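Local coordinates for protein glucose-6-phosphate dehydrogenase (Trypanosoma cruzi, PDB 5AQ1) that catalyses the NADP+-dependent oxidation of glucose 6-phosphate, the first step of the oxidative pentose phosphate pathway, at residues 180-185 against 257-262; 266-271 against 365-370; 272-277 against 372-377. All coordinates share one frame; numbering follows the deposited sequence.

Interaction 1 of 3, residues 180-185 against 257-262. With NDP (NADPH dihydro-nicotinamide-adenine-dinucleotide phosphate), chain G; BG6 (6-O-phosphono-beta-D-glucopyranose), chain F.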
# COMPACT_ATOMS: atom_id res chain seq x y z
N GLU B 180 -24.41 16.85 -31.23
CA GLU B 180 -23.46 15.83 -31.70
C GLU B 180 -22.12 16.44 -32.11
O GLU B 180 -22.04 17.62 -32.44
CB GLU B 180 -24.06 15.08 -32.88
CG GLU B 180 -25.21 14.14 -32.53
CD GLU B 180 -24.77 12.78 -32.01
OE1 GLU B 180 -23.60 12.37 -32.26
OE2 GLU B 180 -25.60 12.10 -31.37
N LYS B 181 -21.08 15.61 -32.10
CA LYS B 181 -19.75 16.01 -32.55
C LYS B 181 -19.76 16.11 -34.08
O LYS B 181 -20.66 15.57 -34.71
CB LYS B 181 -18.70 15.01 -32.04
CG LYS B 181 -18.63 13.68 -32.78
CD LYS B 181 -17.62 12.76 -32.10
CE LYS B 181 -17.53 11.41 -32.79
NZ LYS B 181 -16.67 11.42 -34.00
N PRO B 182 -18.78 16.78 -34.70
CA PRO B 182 -17.62 17.39 -34.05
C PRO B 182 -17.94 18.67 -33.28
O PRO B 182 -18.84 19.42 -33.68
CB PRO B 182 -16.72 17.73 -35.24
CG PRO B 182 -17.66 17.99 -36.36
CD PRO B 182 -18.80 17.02 -36.15
N PHE B 183 -17.21 18.90 -32.19
CA PHE B 183 -17.28 20.16 -31.45
C PHE B 183 -15.99 20.94 -31.72
O PHE B 183 -15.07 20.94 -30.91
CB PHE B 183 -17.44 19.89 -29.95
CG PHE B 183 -18.61 19.01 -29.62
CD1 PHE B 183 -19.90 19.51 -29.66
CD2 PHE B 183 -18.42 17.69 -29.25
CE1 PHE B 183 -20.98 18.71 -29.34
CE2 PHE B 183 -19.50 16.88 -28.94
CZ PHE B 183 -20.78 17.38 -28.99
N GLY B 184 -15.94 21.59 -32.87
CA GLY B 184 -14.71 22.21 -33.36
C GLY B 184 -13.72 21.17 -33.86
O GLY B 184 -14.04 19.98 -33.96
N ARG B 185 -12.51 21.64 -34.19
CA ARG B 185 -11.42 20.77 -34.64
C ARG B 185 -10.11 20.98 -33.86
O ARG B 185 -9.11 20.32 -34.14
CB ARG B 185 -11.19 20.93 -36.16
CG ARG B 185 -11.32 22.35 -36.68
CD ARG B 185 -11.12 22.43 -38.19
NE ARG B 185 -9.73 22.18 -38.56
CZ ARG B 185 -9.27 21.05 -39.10
NH1 ARG B 185 -10.09 20.03 -39.37
NH2 ARG B 185 -7.98 20.94 -39.38
N GLY B 257 -17.34 10.82 -48.98
CA GLY B 257 -17.26 12.09 -49.71
C GLY B 257 -16.07 12.92 -49.25
O GLY B 257 -16.06 14.14 -49.43
N GLY B 258 -15.06 12.26 -48.69
CA GLY B 258 -13.86 12.93 -48.18
C GLY B 258 -14.07 13.71 -46.90
O GLY B 258 -13.27 14.58 -46.56
N TYR B 259 -15.15 13.40 -46.18
CA TYR B 259 -15.46 14.08 -44.93
C TYR B 259 -14.40 13.81 -43.86
O TYR B 259 -14.12 14.66 -43.02
CB TYR B 259 -16.84 13.63 -44.42
CG TYR B 259 -17.26 14.25 -43.11
CD1 TYR B 259 -17.41 15.64 -42.99
CD2 TYR B 259 -17.53 13.46 -42.00
CE1 TYR B 259 -17.81 16.21 -41.79
CE2 TYR B 259 -17.92 14.03 -40.79
CZ TYR B 259 -18.06 15.40 -40.69
OH TYR B 259 -18.46 15.97 -39.50
N PHE B 260 -13.83 12.61 -43.90
CA PHE B 260 -12.83 12.18 -42.93
C PHE B 260 -11.48 12.89 -43.10
O PHE B 260 -10.76 13.08 -42.12
CB PHE B 260 -12.64 10.66 -43.05
CG PHE B 260 -11.79 10.07 -41.96
CD1 PHE B 260 -12.35 9.66 -40.76
CD2 PHE B 260 -10.42 9.91 -42.14
CE1 PHE B 260 -11.57 9.11 -39.76
CE2 PHE B 260 -9.63 9.37 -41.15
CZ PHE B 260 -10.20 8.97 -39.95
N ASP B 261 -11.15 13.30 -44.32
CA ASP B 261 -9.83 13.85 -44.63
C ASP B 261 -9.44 15.07 -43.79
O ASP B 261 -8.28 15.20 -43.38
CB ASP B 261 -9.71 14.20 -46.11
CG ASP B 261 -8.28 14.49 -46.53
OD1 ASP B 261 -7.45 13.56 -46.44
OD2 ASP B 261 -8.00 15.63 -46.94
N SER B 262 -10.40 15.95 -43.54
CA SER B 262 -10.16 17.14 -42.74
C SER B 262 -10.21 16.86 -41.24
O SER B 262 -9.86 17.72 -40.44
CB SER B 262 -11.17 18.24 -43.10
OG SER B 262 -12.50 17.79 -42.88
PA NDP G . -26.13 13.96 -42.65
O1A NDP G . -25.04 14.34 -43.62
O2A NDP G . -26.94 12.70 -42.88
O5B NDP G . -27.10 15.24 -42.52
C5B NDP G . -28.23 15.19 -41.65
C4B NDP G . -29.40 15.95 -42.25
O4B NDP G . -29.09 17.35 -42.20
C3B NDP G . -29.70 15.62 -43.71
O3B NDP G . -30.74 14.64 -43.86
C2B NDP G . -30.13 16.95 -44.29
O2B NDP G . -31.54 17.10 -44.17
C1B NDP G . -29.44 17.99 -43.43
N9A NDP G . -28.24 18.53 -44.14
C8A NDP G . -27.24 17.82 -44.71
N7A NDP G . -26.33 18.64 -45.28
C5A NDP G . -26.75 19.90 -45.07
C6A NDP G . -26.26 21.26 -45.40
N6A NDP G . -25.10 21.42 -46.09
N1A NDP G . -27.00 22.32 -44.99
C2A NDP G . -28.16 22.17 -44.31
N3A NDP G . -28.65 20.97 -43.98
C4A NDP G . -28.01 19.82 -44.32
O3 NDP G . -25.54 13.95 -41.15
PN NDP G . -25.53 12.65 -40.21
O1N NDP G . -26.94 12.20 -39.92
O2N NDP G . -24.53 11.66 -40.78
O5D NDP G . -24.92 13.25 -38.85
C5D NDP G . -25.63 14.22 -38.07
C4D NDP G . -24.71 14.74 -36.97
O4D NDP G . -24.31 13.66 -36.12
C3D NDP G . -23.44 15.34 -37.54
O3D NDP G . -23.09 16.52 -36.81
C2D NDP G . -22.39 14.27 -37.36
O2D NDP G . -21.07 14.82 -37.23
C1D NDP G . -22.88 13.53 -36.11
N1N NDP G . -22.43 12.13 -36.09
C2N NDP G . -23.06 11.20 -36.82
C3N NDP G . -22.65 9.87 -36.82
C7N NDP G . -23.38 8.84 -37.64
O7N NDP G . -23.46 7.70 -37.21
N7N NDP G . -23.91 9.17 -38.82
C4N NDP G . -21.46 9.42 -36.00
C5N NDP G . -20.86 10.53 -35.27
C6N NDP G . -21.37 11.82 -35.34
P2B NDP G . -32.41 18.09 -45.09
O1X NDP G . -31.60 18.31 -46.34
O2X NDP G . -33.66 17.27 -45.31
O3X NDP G . -32.59 19.33 -44.25
C1 BG6 F . -18.24 7.65 -34.65
C2 BG6 F . -17.04 8.00 -35.53
O1 BG6 F . -18.37 8.61 -33.59
O5 BG6 F . -18.06 6.35 -34.09
C3 BG6 F . -16.88 6.94 -36.61
O2 BG6 F . -17.22 9.29 -36.13
C4 BG6 F . -16.74 5.59 -35.94
O3 BG6 F . -15.74 7.20 -37.44
C5 BG6 F . -17.96 5.32 -35.07
O4 BG6 F . -16.58 4.57 -36.93
C6 BG6 F . -17.88 3.95 -34.40
O6 BG6 F . -18.93 3.79 -33.45
P BG6 F . -19.27 2.33 -32.86
O1P BG6 F . -17.96 1.82 -32.30
O2P BG6 F . -20.30 2.58 -31.80
O3P BG6 F . -19.78 1.58 -34.07
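Arg185 supplies the one hydrogen bond between 180-185 and 257-262: its NH1 donates to the backbone O of Ser262 at 2.6 Å, with an N-H...O angle of 153°. The oxygen lies almost in the guanidinium plane, while the donor stands somewhat tilted from the carbonyl plane. A long, flexible arginine suits the place because the backbones are far apart here; a bend at chi3 (-70°) swings the guanidinium to the carbonyl.

The other direct contact is a slight van der Waals one. The Pro182 ring meets the phenol end of Tyr259 from the opposite direction, Pro182 CD lying 3.5 Å from the hydroxyl OH of Tyr259, and the tyrosine is poorly ordered.

The same loop also meets both ligands. The O2D hydroxyl of NADPH gives a hydrogen bond to Lys181 O (2.7 Å) and also lies 3.3 Å from Pro182 CD. Lys181 runs extended until its last torsion (chi4 81°) turns the ammonium aside, and NZ donates to O2 of the glucose phosphate at 3.1 Å. NZ is also held by Asp268, through its backbone O and its carboxylate.

Glu180 to Gly184 form the EKPxG sequence of glucose-6-phosphate dehydrogenases; its cis peptide bond, between Lys181 and Pro182, falls at the very carbonyl that takes the ribose hydroxyl. Lys181 thus touches both cofactor and sugar phosphate, consistent with a role in setting their relative position.

Interaction 2 of 3, residues 266-271 against 365-370. With BG6 (6-O-phosphono-beta-D-glucopyranose), chain F.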
# COMPACT_ATOMS: atom_id res chain seq x y z
N ILE B 266 -7.52 10.98 -34.98
CA ILE B 266 -7.35 11.56 -33.65
C ILE B 266 -8.58 12.38 -33.28
O ILE B 266 -9.13 12.22 -32.19
CB ILE B 266 -6.08 12.43 -33.56
CG1 ILE B 266 -4.83 11.56 -33.75
CG2 ILE B 266 -6.00 13.13 -32.21
CD1 ILE B 266 -3.57 12.33 -34.06
N ARG B 267 -9.01 13.26 -34.19
CA ARG B 267 -10.23 14.04 -33.98
C ARG B 267 -11.49 13.17 -33.97
O ARG B 267 -12.45 13.46 -33.25
CB ARG B 267 -10.37 15.12 -35.05
CG ARG B 267 -9.28 16.19 -35.02
CD ARG B 267 -9.69 17.39 -35.86
NE ARG B 267 -8.60 18.34 -36.07
CZ ARG B 267 -7.62 18.21 -36.97
NH1 ARG B 267 -7.55 17.14 -37.75
NH2 ARG B 267 -6.69 19.15 -37.07
N ASP B 268 -11.49 12.09 -34.76
CA ASP B 268 -12.69 11.27 -34.96
C ASP B 268 -13.04 10.40 -33.75
O ASP B 268 -14.21 10.32 -33.37
CB ASP B 268 -12.52 10.39 -36.21
CG ASP B 268 -13.82 9.73 -36.64
OD1 ASP B 268 -14.88 10.40 -36.64
OD2 ASP B 268 -13.78 8.53 -37.01
N VAL B 269 -12.04 9.73 -33.16
CA VAL B 269 -12.30 8.81 -32.04
C VAL B 269 -11.41 8.97 -30.81
O VAL B 269 -11.85 8.66 -29.70
CB VAL B 269 -12.23 7.33 -32.50
CG1 VAL B 269 -13.19 7.09 -33.67
CG2 VAL B 269 -10.82 6.92 -32.89
N ILE B 270 -10.16 9.42 -30.97
CA ILE B 270 -9.24 9.51 -29.84
C ILE B 270 -9.57 10.69 -28.93
O ILE B 270 -9.69 10.53 -27.71
CB ILE B 270 -7.77 9.59 -30.30
CG1 ILE B 270 -7.38 8.29 -31.00
CG2 ILE B 270 -6.84 9.86 -29.12
CD1 ILE B 270 -5.96 8.24 -31.52
N GLN B 271 -9.75 11.87 -29.52
CA GLN B 271 -10.04 13.10 -28.77
C GLN B 271 -11.33 13.02 -27.95
O GLN B 271 -11.46 13.71 -26.94
CB GLN B 271 -10.11 14.29 -29.73
CG GLN B 271 -10.39 15.63 -29.07
CD GLN B 271 -11.87 15.92 -28.86
OE1 GLN B 271 -12.74 15.25 -29.41
NE2 GLN B 271 -12.16 16.93 -28.05
N ALA B 365 -5.95 3.63 -32.13
CA ALA B 365 -7.19 3.69 -32.88
C ALA B 365 -6.87 3.62 -34.36
O ALA B 365 -6.02 4.36 -34.85
CB ALA B 365 -7.94 4.97 -32.56
N GLY B 366 -7.55 2.73 -35.07
CA GLY B 366 -7.34 2.60 -36.51
C GLY B 366 -8.54 2.05 -37.24
O GLY B 366 -9.31 1.26 -36.69
N LYS B 367 -8.70 2.49 -38.49
CA LYS B 367 -9.67 1.93 -39.41
C LYS B 367 -8.92 1.07 -40.43
O LYS B 367 -7.69 1.15 -40.54
CB LYS B 367 -10.46 3.04 -40.10
CG LYS B 367 -11.43 3.77 -39.17
CD LYS B 367 -12.17 4.90 -39.88
CE LYS B 367 -13.13 5.63 -38.96
NZ LYS B 367 -14.48 4.99 -38.87
N ALA B 368 -9.66 0.24 -41.17
CA ALA B 368 -9.08 -0.69 -42.14
C ALA B 368 -8.05 -1.64 -41.50
O ALA B 368 -6.96 -1.85 -42.04
CB ALA B 368 -8.45 0.07 -43.30
N LEU B 369 -8.42 -2.22 -40.36
CA LEU B 369 -7.56 -3.16 -39.64
C LEU B 369 -8.12 -4.59 -39.72
O LEU B 369 -9.14 -4.82 -40.37
CB LEU B 369 -7.40 -2.71 -38.19
CG LEU B 369 -6.64 -1.40 -37.97
CD1 LEU B 369 -6.68 -1.02 -36.50
CD2 LEU B 369 -5.20 -1.51 -38.45
N GLU B 370 -7.45 -5.55 -39.08
CA GLU B 370 -7.85 -6.97 -39.15
C GLU B 370 -9.16 -7.33 -38.43
O GLU B 370 -9.76 -8.36 -38.74
CB GLU B 370 -6.75 -7.94 -38.68
CG GLU B 370 -5.60 -7.40 -37.84
CD GLU B 370 -6.04 -6.77 -36.52
OE1 GLU B 370 -6.25 -7.51 -35.54
OE2 GLU B 370 -6.11 -5.53 -36.47
C1 BG6 F . -18.24 7.65 -34.65
C2 BG6 F . -17.04 8.00 -35.53
O1 BG6 F . -18.37 8.61 -33.59
O5 BG6 F . -18.06 6.35 -34.09
C3 BG6 F . -16.88 6.94 -36.61
O2 BG6 F . -17.22 9.29 -36.13
C4 BG6 F . -16.74 5.59 -35.94
O3 BG6 F . -15.74 7.20 -37.44
C5 BG6 F . -17.96 5.32 -35.07
O4 BG6 F . -16.58 4.57 -36.93
C6 BG6 F . -17.88 3.95 -34.40
O6 BG6 F . -18.93 3.79 -33.45
P BG6 F . -19.27 2.33 -32.86
O1P BG6 F . -17.96 1.82 -32.30
O2P BG6 F . -20.30 2.58 -31.80
O3P BG6 F . -19.78 1.58 -34.07
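Ala365 leads the second segment with its methyl group aimed at helix 264-282, where CB packs against two branched side chains. Ala365 CB lies 3.5 Å from Val269 CG2 and 3.7 Å from Ile270 CG1. Ile270 reaches over with the stem of its longer branch, whereas Val269 offers a methyl. A residue as small as alanine suits a place where strand and helix come so near, the CA atoms of Ile270 and Ala365 being only 6.9 Å apart.

Gly366 continues the strand through backbone hydrogen bonds to Phe247 and Glu249. Lys367 then turns its side chain toward the helix and the substrate. Its chain is straight up to CE and bends only at chi4 (-86°), which brings NZ up to two neighbouring sugar hydroxyls: Lys367 NZ donates to BG6 O4 and to BG6 O3, each at 2.9 Å, and also forms a salt bridge with Glu249.

From the helix, Asp268 meets the same sugar. With CG anti to the backbone N (chi1 -168°), the carboxylate takes hydrogen bonds from two adjacent hydroxyls, O2 to OD1 at 2.6 Å and O3 to OD2 at a modelled length too short to be taken literally. Asp268 OD2 and Lys367 NZ, 4.1 Å apart, are beyond a salt bridge; both bind O3, which links them indirectly.

The helix has a wider pi-type turn here, Gln271 N bonding to Ile266 O. Behind it lies helix 460-479, which receives Ile266 and Ile270, while strand 361-366 runs in the mixed sheet between strands 240-248 and 344-349, with Phe247 touching both Val269 and Ala365.

Interaction 3 of 3, residues 272-277 against 372-377. With BG6 (6-O-phosphono-beta-D-glucopyranose), chain F.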
# COMPACT_ATOMS: atom_id res chain seq x y z
N ASN B 272 -12.26 12.18 -28.38
CA ASN B 272 -13.56 12.06 -27.72
C ASN B 272 -13.76 10.69 -27.07
O ASN B 272 -13.69 10.57 -25.85
CB ASN B 272 -14.71 12.43 -28.67
CG ASN B 272 -14.49 11.91 -30.08
OD1 ASN B 272 -14.58 10.71 -30.34
ND2 ASN B 272 -14.20 12.82 -31.02
N HIS B 273 -13.98 9.65 -27.88
CA HIS B 273 -14.37 8.35 -27.34
C HIS B 273 -13.34 7.77 -26.37
O HIS B 273 -13.68 7.39 -25.25
CB HIS B 273 -14.61 7.34 -28.47
CG HIS B 273 -15.69 7.74 -29.43
ND1 HIS B 273 -16.92 8.20 -29.01
CD2 HIS B 273 -15.73 7.72 -30.78
CE1 HIS B 273 -17.67 8.45 -30.07
NE2 HIS B 273 -16.97 8.17 -31.15
N LEU B 274 -12.09 7.71 -26.81
CA LEU B 274 -11.04 7.07 -26.03
C LEU B 274 -10.53 7.95 -24.89
O LEU B 274 -10.08 7.43 -23.86
CB LEU B 274 -9.88 6.64 -26.94
CG LEU B 274 -10.25 5.77 -28.15
CD1 LEU B 274 -8.99 5.15 -28.75
CD2 LEU B 274 -11.25 4.67 -27.80
N THR B 275 -10.61 9.26 -25.05
CA THR B 275 -10.29 10.19 -23.97
C THR B 275 -11.35 10.14 -22.87
O THR B 275 -11.03 10.27 -21.69
CB THR B 275 -10.14 11.63 -24.50
OG1 THR B 275 -9.10 11.67 -25.49
CG2 THR B 275 -9.78 12.60 -23.37
N GLN B 276 -12.60 9.93 -23.25
CA GLN B 276 -13.68 9.71 -22.28
C GLN B 276 -13.38 8.47 -21.44
O GLN B 276 -13.46 8.50 -20.21
CB GLN B 276 -15.03 9.56 -22.97
CG GLN B 276 -15.70 10.88 -23.34
CD GLN B 276 -16.14 11.67 -22.12
OE1 GLN B 276 -16.31 11.11 -21.03
NE2 GLN B 276 -16.34 12.97 -22.30
N ILE B 277 -13.05 7.38 -22.12
CA ILE B 277 -12.66 6.14 -21.45
C ILE B 277 -11.43 6.39 -20.57
O ILE B 277 -11.39 5.95 -19.42
CB ILE B 277 -12.39 5.01 -22.47
CG1 ILE B 277 -13.72 4.54 -23.07
CG2 ILE B 277 -11.69 3.84 -21.81
CD1 ILE B 277 -13.57 3.72 -24.33
N ARG B 372 -12.76 -5.76 -35.80
CA ARG B 372 -13.49 -4.75 -35.06
C ARG B 372 -13.27 -5.02 -33.58
O ARG B 372 -13.52 -6.13 -33.11
CB ARG B 372 -14.98 -4.81 -35.39
CG ARG B 372 -15.82 -3.82 -34.60
CD ARG B 372 -17.08 -3.42 -35.35
NE ARG B 372 -17.88 -2.46 -34.59
CZ ARG B 372 -18.78 -2.78 -33.66
NH1 ARG B 372 -19.03 -4.05 -33.34
NH2 ARG B 372 -19.45 -1.82 -33.03
N LEU B 373 -12.79 -4.02 -32.85
CA LEU B 373 -12.50 -4.19 -31.43
C LEU B 373 -12.52 -2.87 -30.68
O LEU B 373 -12.05 -1.85 -31.18
CB LEU B 373 -11.13 -4.84 -31.23
CG LEU B 373 -10.69 -5.10 -29.78
CD1 LEU B 373 -11.62 -6.10 -29.09
CD2 LEU B 373 -9.26 -5.58 -29.73
N LEU B 374 -13.09 -2.91 -29.48
CA LEU B 374 -12.91 -1.86 -28.49
C LEU B 374 -12.63 -2.55 -27.16
O LEU B 374 -13.53 -3.17 -26.59
CB LEU B 374 -14.16 -0.98 -28.38
CG LEU B 374 -14.10 0.15 -27.34
CD1 LEU B 374 -13.06 1.19 -27.71
CD2 LEU B 374 -15.47 0.79 -27.19
N ASP B 375 -11.39 -2.46 -26.69
CA ASP B 375 -11.07 -3.02 -25.38
C ASP B 375 -10.12 -2.16 -24.56
O ASP B 375 -9.41 -1.29 -25.08
CB ASP B 375 -10.59 -4.49 -25.48
CG ASP B 375 -9.16 -4.64 -26.01
OD1 ASP B 375 -8.48 -3.63 -26.31
OD2 ASP B 375 -8.70 -5.80 -26.13
N ILE B 376 -10.15 -2.41 -23.26
CA ILE B 376 -9.32 -1.74 -22.29
C ILE B 376 -8.48 -2.82 -21.63
O ILE B 376 -9.01 -3.84 -21.20
CB ILE B 376 -10.19 -1.03 -21.23
CG1 ILE B 376 -11.10 0.01 -21.88
CG2 ILE B 376 -9.32 -0.37 -20.16
CD1 ILE B 376 -12.31 0.36 -21.06
N ARG B 377 -7.17 -2.60 -21.56
CA ARG B 377 -6.27 -3.56 -20.93
C ARG B 377 -5.45 -2.90 -19.83
O ARG B 377 -4.61 -2.05 -20.10
CB ARG B 377 -5.37 -4.21 -21.97
CG ARG B 377 -6.10 -5.21 -22.85
CD ARG B 377 -5.33 -5.52 -24.12
NE ARG B 377 -6.06 -6.45 -24.98
CZ ARG B 377 -6.12 -7.77 -24.81
NH1 ARG B 377 -5.50 -8.35 -23.79
NH2 ARG B 377 -6.81 -8.52 -25.65
C1 BG6 F . -18.24 7.65 -34.65
C2 BG6 F . -17.04 8.00 -35.53
O1 BG6 F . -18.37 8.61 -33.59
O5 BG6 F . -18.06 6.35 -34.09
C3 BG6 F . -16.88 6.94 -36.61
O2 BG6 F . -17.22 9.29 -36.13
C4 BG6 F . -16.74 5.59 -35.94
O3 BG6 F . -15.74 7.20 -37.44
C5 BG6 F . -17.96 5.32 -35.07
O4 BG6 F . -16.58 4.57 -36.93
C6 BG6 F . -17.88 3.95 -34.40
O6 BG6 F . -18.93 3.79 -33.45
P BG6 F . -19.27 2.33 -32.86
O1P BG6 F . -17.96 1.82 -32.30
O2P BG6 F . -20.30 2.58 -31.80
O3P BG6 F . -19.78 1.58 -34.07
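Glucose 6-phosphate spans two flat groups of these segments that do not touch each other, the imidazole of His273 and the guanidinium of Arg372. The sugar meets the histidine at its edge: BG6 O1 lies in the ring plane, 2.8 Å from His273 NE2, in a nearly straight hydrogen bond (163°) that either atom could donate. Over one face, offset toward the rim, sits Asn272 OD1, 3.2 Å above the plane; that oxygen accepts from the backbone N of His273. The ring also stacks with Tyr212 and meets His211 nearly perpendicularly, and ND1 is hydrogen-bonded to Asp210, which should fix its rotation. At the phosphate end, Arg372 is extended from CG to NE and brings NH2 to 3.6 Å from O3P, near the guanidinium plane. A long cationic side chain suits this end of the ligand, although the separation is too large for a direct bond.

Beyond the ligand the segments meet through hydrocarbon alone. The Leu274 and Leu374 side chains lie alongside one another, running in opposite senses, with CD2 of the first 3.9 Å from CD1 of the second. One helical turn on, Ile277 CG2 reaches Ile376 CD1 at 3.6 Å. Residues three apart on the helix match residues two apart on the strand. Asp375, between them, points away from the helix, and its OD2 forms a salt bridge with Arg377 NE (3.0 Å).

The axes of helix 272-277 and strand 373-377 pass 11.1 Å apart at 26°, close to parallel. Here a helix lies on the mixed sheet of the C-terminal domain, leucine and isoleucine filling the interface and the substrate lying where both segments begin. There His273, bonded to sugar O1 and to Asp210, is consistent with the His-Asp pair of this family's active site.

How the interactions relate
All three interactions touch glucose 6-phosphate, and interaction 1 also touches NADPH. Interactions 2 and 3, with centres about 10 Å apart, use successive parts of helix 264-282 against strands 361-366 and 373-380 of one mixed sheet; their segments alternate along the chain, and a probable hydrogen bond from Leu274 N to Val269 O carries the helix from one to the other. Interaction 1 closes before either opens. Its centre lies about 13 Å from interaction 2 and 19 Å from interaction 3, and it joins the family's NAD-binding range to its C-terminal range. A hydrogen bond from Arg267 NE to Arg185 O ties it to the helix. The helix thus connects cofactor-side loop, substrate and sheet.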